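Long-range contacts in monalysin (Pseudomonas entomophila, PDB 4MKO), which perforates host cell membranes as a secreted beta-barrel pore-forming toxin, damaging the Drosophila gut and lysing cells: residues G136-Y141 against R187-S192; E63-P68 against T130-P135; S24-G29 against N194-L199. All coordinates share one frame; numbering follows the deposited sequence. Where two conformers were deposited one is given.

In the fold
Contacts 1 and 2 meet near one end of the elongated molecule, their centres about 8 Å apart. Strand 136-151, paired with strand 173-191 in contact 1, also pairs with strand 46-67, which supplies one side of contact 2; Ser66 OG and Thr137 OG1 are hydrogen-bonded at 2.7 Å, and Met132 CE packs on Phe138 CD2 at 3.6 Å. Contact 3 lies about 10 Å from contact 1, centre to centre, and touches it where Tyr141 OH reaches Ala195 CB at 3.4 Å. Contacts 2 and 3 do not touch, their nearest atoms being about 8 Å apart. A bound mercury ion lies about 8 Å from the Gln28 side chain of contact 3.

Contact 1 (G136-Y141 against R187-S192); sequences GTFVIY and RVIVPS
Arg187 opens its side of the pairing with CB against Tyr141 O at 3.3 Å. Its side chain bends at CG (chi2 92°), bringing CD obliquely across Ile140, near CG2, while NE and NH2 are hydrogen-bonded to Tyr77 OH and Thr130 OG1, on the strands packed against this face; Ile189 CD1 lies above one face of the guanidinium, offset toward its rim. Val188 exchanges two backbone bonds with Tyr141, N to O in each direction, both 2.9 Å. Ile189 then faces Ile140 at a non-hydrogen-bonded position, where the two isoleucines lie side by side pointing the same way and their CG1 atoms meet at 3.8 Å. The other branch of Ile189, CG2, leans on Phe138 CB. At Val190 the two-bond pattern recurs, now with Val139. On the opposite face of the sheet Val190 CG2 comes to the edge of the Tyr141 ring, in its plane, 3.5 Å from CE2. Pro191 lacks an N-H, and its non-hydrogen-bonded pairing with Phe138 requires none; its side chain diverges from that of Phe138, with CA 3.8 Å from ring atom CD1. Ser192 ends the run: its N donates to Thr137 O at 2.7 Å, approaching 37° above the carbonyl plane. Five backbone bonds thus tie the two segments as an antiparallel beta pair, part of the long-stranded, twisted sheet of the aerolysin-like pore-forming fold.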
loop_
_atom_site.group_PDB
_atom_site.type_symbol
_atom_site.label_atom_id
_atom_site.label_comp_id
_atom_site.label_asym_id
_atom_site.label_seq_id
_atom_site.Cartn_x
_atom_site.Cartn_y
_atom_site.Cartn_z
ATOM N N GLY A 136 -12.284 -16.706 -23.108
ATOM C CA GLY A 136 -11.499 -16.736 -21.886
ATOM C C GLY A 136 -12.132 -16.131 -20.667
ATOM O O GLY A 136 -13.129 -15.412 -20.754
ATOM N N THR A 137 -11.548 -16.457 -19.519
ATOM C CA THR A 137 -11.935 -15.908 -18.232
ATOM C C THR A 137 -10.715 -15.140 -17.751
ATOM O O THR A 137 -9.599 -15.666 -17.791
ATOM C CB THR A 137 -12.420 -16.998 -17.276
ATOM O OG1 THR A 137 -13.527 -17.662 -17.888
ATOM C CG2 THR A 137 -12.861 -16.433 -15.940
ATOM N N PHE A 138 -10.929 -13.897 -17.345
ATOM C CA PHE A 138 -9.862 -12.976 -16.949
ATOM C C PHE A 138 -10.170 -12.308 -15.625
ATOM O O PHE A 138 -11.332 -12.021 -15.318
ATOM C CB PHE A 138 -9.660 -11.890 -18.034
ATOM C CG PHE A 138 -9.588 -12.455 -19.435
ATOM C CD1 PHE A 138 -8.423 -13.045 -19.904
ATOM C CD2 PHE A 138 -10.720 -12.496 -20.245
ATOM C CE1 PHE A 138 -8.370 -13.619 -21.184
ATOM C CE2 PHE A 138 -10.664 -13.056 -21.529
ATOM C CZ PHE A 138 -9.485 -13.610 -21.990
ATOM N N VAL A 139 -9.115 -12.052 -14.851
ATOM C CA VAL A 139 -9.214 -11.401 -13.543
ATOM C C VAL A 139 -8.456 -10.097 -13.643
ATOM O O VAL A 139 -7.356 -10.060 -14.192
ATOM C CB VAL A 139 -8.696 -12.274 -12.363
ATOM C CG1 VAL A 139 -9.079 -11.642 -11.026
ATOM C CG2 VAL A 139 -9.229 -13.717 -12.450
ATOM N N ILE A 140 -9.066 -9.037 -13.136
ATOM C CA ILE A 140 -8.499 -7.700 -13.112
ATOM C C ILE A 140 -8.106 -7.371 -11.687
ATOM O O ILE A 140 -8.904 -7.570 -10.767
ATOM C CB ILE A 140 -9.512 -6.672 -13.661
ATOM C CG1 ILE A 140 -9.983 -7.099 -15.075
ATOM C CG2 ILE A 140 -8.901 -5.254 -13.649
ATOM C CD1 ILE A 140 -11.102 -6.224 -15.668
ATOM N N TYR A 141 -6.900 -6.808 -11.520
ATOM C CA TYR A 141 -6.401 -6.376 -10.208
ATOM C C TYR A 141 -5.871 -4.959 -10.320
ATOM O O TYR A 141 -5.499 -4.543 -11.415
ATOM C CB TYR A 141 -5.224 -7.256 -9.752
ATOM C CG TYR A 141 -5.464 -8.745 -9.802
ATOM C CD1 TYR A 141 -5.986 -9.426 -8.705
ATOM C CD2 TYR A 141 -5.130 -9.485 -10.936
ATOM C CE1 TYR A 141 -6.185 -10.810 -8.742
ATOM C CE2 TYR A 141 -5.330 -10.866 -10.984
ATOM C CZ TYR A 141 -5.823 -11.528 -9.873
ATOM O OH TYR A 141 -6.002 -12.894 -9.936
ATOM N N ARG A 187 -3.162 -1.308 -13.359
ATOM C CA ARG A 187 -4.026 -2.470 -13.234
ATOM C C ARG A 187 -3.475 -3.600 -14.100
ATOM O O ARG A 187 -2.882 -3.347 -15.148
ATOM C CB ARG A 187 -5.487 -2.125 -13.595
ATOM C CG ARG A 187 -5.734 -1.827 -15.082
ATOM C CD ARG A 187 -6.129 -3.061 -15.874
ATOM N NE ARG A 187 -6.255 -2.760 -17.306
ATOM C CZ ARG A 187 -5.268 -2.799 -18.197
ATOM N NH1 ARG A 187 -4.029 -3.096 -17.817
ATOM N NH2 ARG A 187 -5.507 -2.517 -19.474
ATOM N N VAL A 188 -3.716 -4.833 -13.672
ATOM C CA VAL A 188 -3.244 -6.040 -14.332
ATOM C C VAL A 188 -4.460 -6.853 -14.732
ATOM O O VAL A 188 -5.381 -6.989 -13.935
ATOM C CB VAL A 188 -2.335 -6.849 -13.352
ATOM C CG1 VAL A 188 -1.852 -8.166 -13.970
ATOM C CG2 VAL A 188 -1.139 -6.010 -12.879
ATOM N N ILE A 189 -4.425 -7.449 -15.930
ATOM C CA ILE A 189 -5.465 -8.376 -16.401
ATOM C C ILE A 189 -4.759 -9.681 -16.728
ATOM O O ILE A 189 -3.814 -9.677 -17.511
ATOM C CB ILE A 189 -6.307 -7.842 -17.606
ATOM C CG1 ILE A 189 -6.931 -6.451 -17.315
ATOM C CG2 ILE A 189 -7.406 -8.862 -17.951
ATOM C CD1 ILE A 189 -7.628 -5.814 -18.531
ATOM N N VAL A 190 -5.181 -10.795 -16.100
ATOM C CA VAL A 190 -4.574 -12.100 -16.343
ATOM C C VAL A 190 -5.637 -13.160 -16.635
ATOM O O VAL A 190 -6.690 -13.127 -15.986
ATOM C CB VAL A 190 -3.610 -12.581 -15.219
ATOM C CG1 VAL A 190 -2.333 -11.734 -15.161
ATOM C CG2 VAL A 190 -4.299 -12.641 -13.863
ATOM N N PRO A 191 -5.355 -14.164 -17.508
ATOM C CA PRO A 191 -6.320 -15.267 -17.684
ATOM C C PRO A 191 -6.468 -16.009 -16.358
ATOM O O PRO A 191 -5.507 -16.042 -15.580
ATOM C CB PRO A 191 -5.645 -16.179 -18.731
ATOM C CG PRO A 191 -4.631 -15.321 -19.398
ATOM C CD PRO A 191 -4.141 -14.396 -18.316
ATOM N N SER A 192 -7.656 -16.594 -16.100
ATOM C CA SER A 192 -7.954 -17.339 -14.871
ATOM C C SER A 192 -6.924 -18.445 -14.604
ATOM O O SER A 192 -6.696 -18.787 -13.447
ATOM C CB SER A 192 -9.364 -17.920 -14.919
ATOM O OG SER A 192 -9.523 -18.796 -16.022
#

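Contact 2 (E63-P68 against T130-P135); sequences ETISIP and TEMKGP
Ile67 addresses two flat peptide groups of the other segment. Its CG2 methyl stands over the plane of the Lys133-Gly134 peptide, 3.5 Å from Gly134 N, and its carbonyl O lies on the side of the Gly134-Pro135 peptide that carries the two CA atoms. Because that peptide is cis, both CA atoms turn the same way, and Ile67 O receives CA-H...O contacts from Gly134 CA at 3.5 Å and Pro135 CA at 3.2 Å. Pro68 O adds a third such contact, 3.3 Å from Gly134 CA. With no side chain in the way at Gly134, the backbones close to 4.5 Å between Ile67 CA and Gly134 CA, although no conventional hydrogen bond links the segments.

Further back the meeting is purely apolar. With CG1 anti to its carbonyl carbon (chi1 -50°), Ile67 extends CD1 to within 3.7 Å of Met132 CB, the two side chains crossing at about a right angle. The Met132 chain runs straight to SD and bends there (chi3 72°), placing CE near Ile67 CD1 and 4.2 Å from Ile65 CG2.

The strand axes make an angle of 47° and approach each other toward Ile67 and Gly134; each strand pairs with a different neighbour: Ile65 and Ile67 bond through the backbone to Phe138 and Gly136, Thr130 and Met132 to Leu75 and Thr73. The meeting brings together the two ends of the inferred pore-forming region, consistent with the base of the insertion hairpin in aerolysin-like toxins.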
loop_
_atom_site.group_PDB
_atom_site.type_symbol
_atom_site.label_atom_id
_atom_site.label_comp_id
_atom_site.label_asym_id
_atom_site.label_seq_id
_atom_site.Cartn_x
_atom_site.Cartn_y
_atom_site.Cartn_z
ATOM N N GLU A 63 -12.267 -7.382 -10.385
ATOM C CA GLU A 63 -13.367 -8.199 -10.910
ATOM C C GLU A 63 -12.885 -9.331 -11.802
ATOM O O GLU A 63 -11.704 -9.407 -12.157
ATOM C CB GLU A 63 -14.423 -7.337 -11.639
ATOM C CG GLU A 63 -13.928 -6.648 -12.901
ATOM C CD GLU A 63 -15.024 -5.984 -13.715
ATOM O OE1 GLU A 63 -15.112 -6.261 -14.934
ATOM O OE2 GLU A 63 -15.778 -5.163 -13.145
ATOM N N THR A 64 -13.819 -10.223 -12.155
ATOM C CA THR A 64 -13.552 -11.352 -13.036
ATOM C C THR A 64 -14.572 -11.247 -14.169
ATOM O O THR A 64 -15.711 -10.840 -13.927
ATOM C CB THR A 64 -13.678 -12.681 -12.287
ATOM O OG1 THR A 64 -12.843 -12.660 -11.131
ATOM C CG2 THR A 64 -13.330 -13.878 -13.152
ATOM N N ILE A 65 -14.140 -11.547 -15.397
ATOM C CA ILE A 65 -15.032 -11.495 -16.557
ATOM C C ILE A 65 -14.722 -12.640 -17.514
ATOM O O ILE A 65 -13.543 -12.917 -17.775
ATOM C CB ILE A 65 -14.978 -10.102 -17.278
ATOM C CG1 ILE A 65 -16.065 -9.977 -18.380
ATOM C CG2 ILE A 65 -13.593 -9.812 -17.874
ATOM C CD1 ILE A 65 -17.308 -9.310 -17.956
ATOM N N SER A 66 -15.795 -13.279 -18.059
ATOM C CA SER A 66 -15.663 -14.336 -19.056
ATOM C C SER A 66 -16.223 -13.794 -20.354
ATOM O O SER A 66 -17.287 -13.195 -20.341
ATOM C CB SER A 66 -16.411 -15.597 -18.634
ATOM O OG SER A 66 -15.760 -16.184 -17.519
ATOM N N ILE A 67 -15.477 -13.951 -21.459
ATOM C CA ILE A 67 -15.879 -13.421 -22.771
ATOM C C ILE A 67 -15.941 -14.556 -23.787
ATOM O O ILE A 67 -14.979 -15.324 -23.905
ATOM C CB ILE A 67 -14.940 -12.271 -23.240
ATOM C CG1 ILE A 67 -14.758 -11.205 -22.147
ATOM C CG2 ILE A 67 -15.447 -11.637 -24.546
ATOM C CD1 ILE A 67 -13.609 -10.176 -22.424
ATOM N N PRO A 68 -17.059 -14.677 -24.537
ATOM C CA PRO A 68 -17.160 -15.781 -25.508
ATOM C C PRO A 68 -16.252 -15.614 -26.715
ATOM O O PRO A 68 -15.753 -14.516 -27.000
ATOM C CB PRO A 68 -18.634 -15.754 -25.959
ATOM C CG PRO A 68 -19.325 -14.754 -25.129
ATOM C CD PRO A 68 -18.292 -13.862 -24.501
ATOM N N THR A 130 -10.860 -1.198 -21.003
ATOM C CA THR A 130 -9.914 -1.981 -21.795
ATOM C C THR A 130 -10.701 -2.752 -22.859
ATOM O O THR A 130 -11.662 -3.455 -22.523
ATOM C CB THR A 130 -9.048 -2.927 -20.924
ATOM O OG1 THR A 130 -8.345 -2.147 -19.957
ATOM C CG2 THR A 130 -8.022 -3.713 -21.749
ATOM N N GLU A 131 -10.281 -2.634 -24.128
ATOM C CA GLU A 131 -10.911 -3.404 -25.199
ATOM C C GLU A 131 -10.353 -4.811 -25.051
ATOM O O GLU A 131 -9.134 -4.983 -24.970
ATOM C CB GLU A 131 -10.614 -2.818 -26.592
ATOM C CG GLU A 131 -11.444 -3.499 -27.670
ATOM C CD GLU A 131 -11.239 -2.981 -29.080
ATOM O OE1 GLU A 131 -12.193 -2.393 -29.638
ATOM O OE2 GLU A 131 -10.137 -3.188 -29.639
ATOM N N MET A 132 -11.238 -5.794 -24.885
ATOM C CA MET A 132 -10.832 -7.175 -24.667
ATOM C C MET A 132 -11.578 -8.094 -25.627
ATOM O O MET A 132 -12.692 -7.773 -26.057
ATOM C CB MET A 132 -11.138 -7.590 -23.217
ATOM C CG MET A 132 -10.334 -6.834 -22.167
ATOM S SD MET A 132 -10.920 -7.251 -20.516
ATOM C CE MET A 132 -10.310 -8.926 -20.370
ATOM N N LYS A 133 -10.977 -9.247 -25.920
ATOM C CA LYS A 133 -11.515 -10.247 -26.832
ATOM C C LYS A 133 -11.533 -11.623 -26.177
ATOM O O LYS A 133 -10.590 -11.995 -25.465
ATOM C CB LYS A 133 -10.651 -10.287 -28.109
ATOM C CG LYS A 133 -11.245 -11.094 -29.262
ATOM C CD LYS A 133 -10.342 -11.063 -30.490
ATOM C CE LYS A 133 -10.916 -11.866 -31.632
ATOM N NZ LYS A 133 -10.156 -11.658 -32.894
ATOM N N GLY A 134 -12.594 -12.380 -26.446
ATOM C CA GLY A 134 -12.685 -13.747 -25.962
ATOM C C GLY A 134 -11.996 -14.691 -26.936
ATOM O O GLY A 134 -11.439 -14.243 -27.948
ATOM N N PRO A 135 -11.994 -16.010 -26.674
ATOM C CA PRO A 135 -12.587 -16.689 -25.514
ATOM C C PRO A 135 -11.688 -16.587 -24.285
ATOM O O PRO A 135 -10.472 -16.427 -24.416
ATOM C CB PRO A 135 -12.726 -18.136 -26.005
ATOM C CG PRO A 135 -11.562 -18.321 -26.942
ATOM C CD PRO A 135 -11.329 -16.969 -27.586
#

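Contact 3 (S24-G29 against N194-L199); sequences SSPKQG and NAVTPL
Gln28 and Pro26 lie against Val196 and its neighbours where two irregular loops of the aerolysin-like fold run beside each other, one leading into strand 29-43 and the other joining strand 173-191 to helix 201-211. Gln28 makes the largest single contribution. Its CB faces Leu199 CD1 at 4.2 Å. With CG anti to the carbonyl carbon (chi1 -76°) the chain leaves toward the second loop, and CG meets Val196 CG2 at 3.8 Å, the two side chains crossing at about a right angle. Extended beyond CG, the chain carries CD past Thr197 O and delivers the amide to that carbonyl: NE2 donates to Thr197 O over 2.8 Å. The donor stands nearly in line with the carbonyl bond (C=O...N angle 169°), yet the hydrogen is bent off the line to the acceptor, with 143° at H, and Thr197 O lies somewhat out of the amide plane. OE1 is held by Tyr7 OH, so both ends of the amide have partners and its rotation is fixed. Leu199 CD2 stands over one face of the amide, 4.0 Å from NE2, and the leucine itself is buried among Phe4, Tyr7, Phe56 and Tyr58.

Toward the other end of the loops, the Pro26 ring lies across Val196, its CB 3.8 Å from Val196 CG2, and the same CB touches Asn194 O at 3.5 Å. Lys27, between the two touching residues, turns away and forms a salt bridge with Asp22. The backbones themselves are joined through solvent: a single water donates to Gln28 O at 2.9 Å and accepts from Leu199 N at 2.9 Å.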
loop_
_atom_site.group_PDB
_atom_site.type_symbol
_atom_site.label_atom_id
_atom_site.label_comp_id
_atom_site.label_asym_id
_atom_site.label_seq_id
_atom_site.Cartn_x
_atom_site.Cartn_y
_atom_site.Cartn_z
ATOM N N SER A 24 6.057 -15.508 -16.257
ATOM C CA SER A 24 6.483 -16.917 -16.120
ATOM C C SER A 24 5.761 -17.652 -14.981
ATOM O O SER A 24 5.592 -18.866 -15.064
ATOM C CB SER A 24 8.004 -17.041 -16.004
ATOM O OG SER A 24 8.510 -16.485 -14.804
ATOM N N SER A 25 5.316 -16.911 -13.935
ATOM C CA SER A 25 4.576 -17.473 -12.803
ATOM C C SER A 25 3.594 -16.422 -12.243
ATOM O O SER A 25 3.844 -15.226 -12.422
ATOM C CB SER A 25 5.536 -17.959 -11.717
ATOM O OG SER A 25 6.280 -16.894 -11.144
ATOM N N PRO A 26 2.458 -16.826 -11.589
ATOM C CA PRO A 26 1.521 -15.814 -11.057
ATOM C C PRO A 26 2.167 -14.940 -9.983
ATOM O O PRO A 26 2.962 -15.429 -9.184
ATOM C CB PRO A 26 0.393 -16.659 -10.446
ATOM C CG PRO A 26 0.485 -17.983 -11.122
ATOM C CD PRO A 26 1.958 -18.193 -11.290
ATOM N N LYS A 27 1.823 -13.650 -9.971
ATOM C CA LYS A 27 2.405 -12.681 -9.034
ATOM C C LYS A 27 1.335 -12.136 -8.096
ATOM O O LYS A 27 0.204 -11.905 -8.531
ATOM C CB LYS A 27 3.086 -11.529 -9.812
ATOM C CG LYS A 27 4.190 -11.957 -10.813
ATOM C CD LYS A 27 5.263 -12.883 -10.205
ATOM C CE LYS A 27 6.357 -13.235 -11.184
ATOM N NZ LYS A 27 7.382 -12.161 -11.238
ATOM N N GLN A 28 1.667 -11.980 -6.802
ATOM C CA GLN A 28 0.710 -11.451 -5.816
ATOM C C GLN A 28 1.195 -10.117 -5.247
ATOM O O GLN A 28 0.388 -9.241 -4.958
ATOM C CB GLN A 28 0.549 -12.425 -4.637
ATOM C CG GLN A 28 -0.295 -13.661 -4.923
ATOM C CD GLN A 28 -0.273 -14.568 -3.723
ATOM O OE1 GLN A 28 0.790 -15.027 -3.279
ATOM N NE2 GLN A 28 -1.440 -14.821 -3.153
ATOM N N GLY A 29 2.495 -10.012 -5.000
ATOM C CA GLY A 29 3.031 -8.813 -4.370
ATOM C C GLY A 29 4.508 -8.885 -4.063
ATOM O O GLY A 29 5.161 -9.914 -4.271
ATOM N N ASN A 194 -3.609 -18.150 -15.235
ATOM C CA ASN A 194 -2.397 -17.494 -14.720
ATOM C C ASN A 194 -2.705 -16.698 -13.433
ATOM O O ASN A 194 -1.897 -15.872 -12.977
ATOM C CB ASN A 194 -1.748 -16.595 -15.790
ATOM C CG ASN A 194 -0.276 -16.323 -15.535
ATOM O OD1 ASN A 194 0.585 -17.199 -15.685
ATOM N ND2 ASN A 194 0.041 -15.117 -15.086
ATOM N N ALA A 195 -3.876 -16.969 -12.835
ATOM C CA ALA A 195 -4.294 -16.271 -11.633
ATOM C C ALA A 195 -4.283 -17.153 -10.397
ATOM O O ALA A 195 -4.599 -18.343 -10.460
ATOM C CB ALA A 195 -5.678 -15.675 -11.831
ATOM N N VAL A 196 -3.928 -16.544 -9.265
ATOM C CA VAL A 196 -3.967 -17.161 -7.939
ATOM C C VAL A 196 -4.828 -16.248 -7.063
ATOM O O VAL A 196 -5.102 -15.109 -7.461
ATOM C CB VAL A 196 -2.565 -17.433 -7.323
ATOM C CG1 VAL A 196 -1.876 -18.602 -8.022
ATOM C CG2 VAL A 196 -1.685 -16.182 -7.336
ATOM N N THR A 197 -5.253 -16.731 -5.883
ATOM C CA THR A 197 -6.058 -15.911 -4.984
ATOM C C THR A 197 -5.235 -14.701 -4.523
ATOM O O THR A 197 -4.118 -14.881 -4.021
ATOM C CB THR A 197 -6.659 -16.744 -3.852
ATOM O OG1 THR A 197 -7.382 -17.822 -4.453
ATOM C CG2 THR A 197 -7.612 -15.927 -2.970
ATOM N N PRO A 198 -5.719 -13.468 -4.775
ATOM C CA PRO A 198 -4.924 -12.304 -4.375
ATOM C C PRO A 198 -4.904 -12.110 -2.869
ATOM O O PRO A 198 -5.735 -12.636 -2.124
ATOM C CB PRO A 198 -5.620 -11.131 -5.083
ATOM C CG PRO A 198 -7.049 -11.562 -5.180
ATOM C CD PRO A 198 -6.997 -13.059 -5.407
ATOM N N LEU A 199 -3.913 -11.363 -2.429
ATOM C CA LEU A 199 -3.805 -10.977 -1.038
ATOM C C LEU A 199 -4.871 -9.918 -0.774
ATOM O O LEU A 199 -5.300 -9.224 -1.704
ATOM C CB LEU A 199 -2.414 -10.373 -0.788
ATOM C CG LEU A 199 -1.221 -11.325 -0.974
ATOM C CD1 LEU A 199 0.090 -10.564 -0.949
ATOM C CD2 LEU A 199 -1.216 -12.421 0.094
HETATM O O HOH W 1 -2.337 -10.113 -4.498
#